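Local structure of hydrogenase maturation factor (Thermoanaerobacter tengcongensis, 3VTI) at residues P109-C114 with G140-I145. The protein probably transfers the carbamoyl group of carbamoyl phosphate, with ATP, to the C-terminal cysteine of HypE in [NiFe] hydrogenase maturation. Sequence-based numbering, arbitrary orientation.
Sequences PDMGVC and GPRFSI. With ZN (zinc ion), chain E.
D110 OD1 takes three hydrogen bonds from the 140-145 segment. S144 N lies 2.9 Å from D110 OD1, on its syn lone pair, with an N-H...O angle of 163°. R142 N comes from the anti side, tilted out of the carboxylate plane, also 2.9 Å from D110 OD1. S144 OG reaches the same oxygen from above the carboxylate plane. CG of D110 lies anti to its carbonyl carbon (chi1 -55°), which swings the carboxylate toward the start of the 3-10 turn 143-145. D110 OD2 sits near the ring plane of F143, at its edge.

Beside this, M111 and G140 form a single antiparallel, hydrogen-bonded bridge: M111 N to G140 O is 2.9 Å, and G140 N to M111 O is 3.0 Å. G140 has a positive phi (100°), where a CB would jam against the preceding carbonyl. M111 CE lies over one face of the R142 guanidinium, 3.5 Å from R142 NE. R142 NH1 turns back to P141 O, and NH2 bonds C136 O.

Further out, C114 binds zinc with C117, C136 and C139. The bridge lies beside this Cys4 site and joins the two loops of the HypF finger that carry C114 and C139. With an alanine here in place of D110, the buried amides of R142 and S144 and the S144 hydroxyl would probably lose this shared acceptor. The three donors are likely to stabilise a negative charge on the buried carboxylate.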
ATOM      1  N   PRO A 109      31.805  22.772 -51.427  1.00 41.21           N
ATOM      2  CA  PRO A 109      32.494  23.175 -50.206  1.00 39.59           C
ATOM      3  C   PRO A 109      33.264  24.476 -50.377  1.00 39.17           C
ATOM      4  O   PRO A 109      33.551  24.904 -51.502  1.00 39.95           O
ATOM      5  CB  PRO A 109      33.494  22.040 -49.981  1.00 38.48           C
ATOM      6  CG  PRO A 109      32.882  20.875 -50.617  1.00 39.24           C
ATOM      7  CD  PRO A 109      32.167  21.396 -51.817  1.00 40.79           C
ATOM      8  N   ASP A 110      33.596  25.094 -49.258  1.00 37.95           N
ATOM      9  CA  ASP A 110      34.485  26.235 -49.260  1.00 37.62           C
ATOM     10  C   ASP A 110      35.870  25.791 -49.722  1.00 36.89           C
ATOM     11  O   ASP A 110      36.332  24.709 -49.346  1.00 35.93           O
ATOM     12  CB  ASP A 110      34.523  26.839 -47.861  1.00 37.21           C
ATOM     13  CG  ASP A 110      33.134  27.184 -47.352  1.00 37.62           C
ATOM     14  OD1 ASP A 110      32.538  28.166 -47.866  1.00 37.48           O
ATOM     15  OD2 ASP A 110      32.637  26.461 -46.454  1.00 35.74           O
ATOM     16  N   MET A 111      36.511  26.617 -50.544  1.00 36.90           N
ATOM     17  CA  MET A 111      37.814  26.270 -51.128  1.00 36.78           C
ATOM     18  C   MET A 111      38.948  27.202 -50.708  1.00 36.80           C
ATOM     19  O   MET A 111      38.798  28.433 -50.688  1.00 36.96           O
ATOM     20  CB  MET A 111      37.744  26.219 -52.662  1.00 37.43           C
ATOM     21  CG  MET A 111      37.039  24.990 -53.237  1.00 37.42           C
ATOM     22  SD  MET A 111      36.689  25.151 -55.020  1.00 42.07           S
ATOM     23  CE  MET A 111      35.370  26.374 -55.031  1.00 38.25           C
ATOM     24  N   GLY A 112      40.092  26.594 -50.401  1.00 36.33           N
ATOM     25  CA  GLY A 112      41.305  27.328 -50.099  1.00 36.77           C
ATOM     26  C   GLY A 112      41.758  28.091 -51.324  1.00 38.13           C
ATOM     27  O   GLY A 112      41.399  27.732 -52.446  1.00 38.32           O
ATOM     28  N   VAL A 113      42.529  29.155 -51.101  1.00 38.93           N
ATOM     29  CA  VAL A 113      43.079  29.979 -52.185  1.00 40.58           C
ATOM     30  C   VAL A 113      43.802  29.116 -53.237  1.00 40.96           C
ATOM     31  O   VAL A 113      44.665  28.303 -52.894  1.00 40.81           O
ATOM     32  CB  VAL A 113      44.074  31.045 -51.633  1.00 41.46           C
ATOM     33  CG1 VAL A 113      44.258  32.173 -52.630  1.00 42.93           C
ATOM     34  CG2 VAL A 113      43.590  31.609 -50.302  1.00 41.53           C
ATOM     35  N   CYS A 114      43.437  29.286 -54.504  1.00 41.72           N
ATOM     36  CA  CYS A 114      44.073  28.553 -55.606  1.00 42.53           C
ATOM     37  C   CYS A 114      45.403  29.188 -55.958  1.00 44.16           C
ATOM     38  O   CYS A 114      45.676  30.320 -55.564  1.00 44.64           O
ATOM     39  CB  CYS A 114      43.173  28.540 -56.850  1.00 42.79           C
ATOM     40  SG  CYS A 114      43.064  30.124 -57.741  1.00 43.43           S
ATOM     41  N   GLY A 140      37.852  30.135 -52.993  1.00 37.42           N
ATOM     42  CA  GLY A 140      37.161  31.098 -52.141  1.00 36.92           C
ATOM     43  C   GLY A 140      35.982  30.470 -51.427  1.00 36.16           C
ATOM     44  O   GLY A 140      35.803  29.245 -51.482  1.00 35.35           O
ATOM     45  N   PRO A 141      35.160  31.305 -50.750  1.00 36.13           N
ATOM     46  CA  PRO A 141      34.030  30.793 -49.995  1.00 35.18           C
ATOM     47  C   PRO A 141      32.888  30.368 -50.912  1.00 36.10           C
ATOM     48  O   PRO A 141      32.596  31.032 -51.915  1.00 36.60           O
ATOM     49  CB  PRO A 141      33.620  31.979 -49.133  1.00 35.76           C
ATOM     50  CG  PRO A 141      34.066  33.167 -49.891  1.00 36.73           C
ATOM     51  CD  PRO A 141      35.280  32.771 -50.650  1.00 36.64           C
ATOM     52  N   ARG A 142      32.280  29.236 -50.579  1.00 35.84           N
ATOM     53  CA  ARG A 142      31.105  28.765 -51.271  1.00 36.25           C
ATOM     54  C   ARG A 142      30.040  28.530 -50.218  1.00 36.35           C
ATOM     55  O   ARG A 142      29.380  29.484 -49.794  1.00 37.29           O
ATOM     56  CB  ARG A 142      31.411  27.499 -52.077  1.00 36.02           C
ATOM     57  CG  ARG A 142      32.393  27.692 -53.224  1.00 36.37           C
ATOM     58  CD  ARG A 142      31.840  28.614 -54.321  1.00 38.66           C
ATOM     59  NE  ARG A 142      32.800  28.763 -55.417  1.00 40.37           N
ATOM     60  CZ  ARG A 142      33.816  29.628 -55.438  1.00 39.75           C
ATOM     61  NH1 ARG A 142      34.021  30.463 -54.423  1.00 39.38           N
ATOM     62  NH2 ARG A 142      34.634  29.648 -56.481  1.00 39.20           N
ATOM     63  N   PHE A 143      29.898  27.288 -49.760  1.00 35.40           N
ATOM     64  CA  PHE A 143      28.887  26.949 -48.773  1.00 35.69           C
ATOM     65  C   PHE A 143      28.696  27.965 -47.642  1.00 36.50           C
ATOM     66  O   PHE A 143      27.558  28.240 -47.247  1.00 37.31           O
ATOM     67  CB  PHE A 143      29.164  25.585 -48.160  1.00 34.53           C
ATOM     68  CG  PHE A 143      28.258  25.255 -47.010  1.00 33.97           C
ATOM     69  CD1 PHE A 143      28.747  25.225 -45.709  1.00 33.59           C
ATOM     70  CD2 PHE A 143      26.907  25.006 -47.224  1.00 34.69           C
ATOM     71  CE1 PHE A 143      27.908  24.925 -44.638  1.00 33.62           C
ATOM     72  CE2 PHE A 143      26.055  24.707 -46.154  1.00 34.60           C
ATOM     73  CZ  PHE A 143      26.565  24.668 -44.862  1.00 34.06           C
ATOM     74  N   SER A 144      29.801  28.490 -47.107  1.00 36.47           N
ATOM     75  CA  SER A 144      29.759  29.373 -45.943  1.00 37.01           C
ATOM     76  C   SER A 144      28.972  30.663 -46.167  1.00 38.85           C
ATOM     77  O   SER A 144      28.523  31.297 -45.206  1.00 39.93           O
ATOM     78  CB  SER A 144      31.173  29.682 -45.442  1.00 36.51           C
ATOM     79  OG  SER A 144      31.886  30.495 -46.346  1.00 36.49           O
ATOM     80  N   ILE A 145      28.788  31.044 -47.426  1.00 39.67           N
ATOM     81  CA  ILE A 145      28.053  32.276 -47.745  1.00 41.64           C
ATOM     82  C   ILE A 145      26.774  32.064 -48.568  1.00 42.74           C
ATOM     83  O   ILE A 145      26.173  33.029 -49.014  1.00 44.13           O
ATOM     84  CB  ILE A 145      28.964  33.325 -48.454  1.00 42.04           C
ATOM     85  CG1 ILE A 145      29.452  32.780 -49.812  1.00 41.61           C
ATOM     86  CG2 ILE A 145      30.111  33.749 -47.517  1.00 41.16           C
ATOM     87  CD1 ILE A 145      30.333  33.702 -50.604  1.00 42.16           C
TER
HETATM   88 ZN    ZN E 801      41.338  31.533 -57.148  1.00 42.73          ZN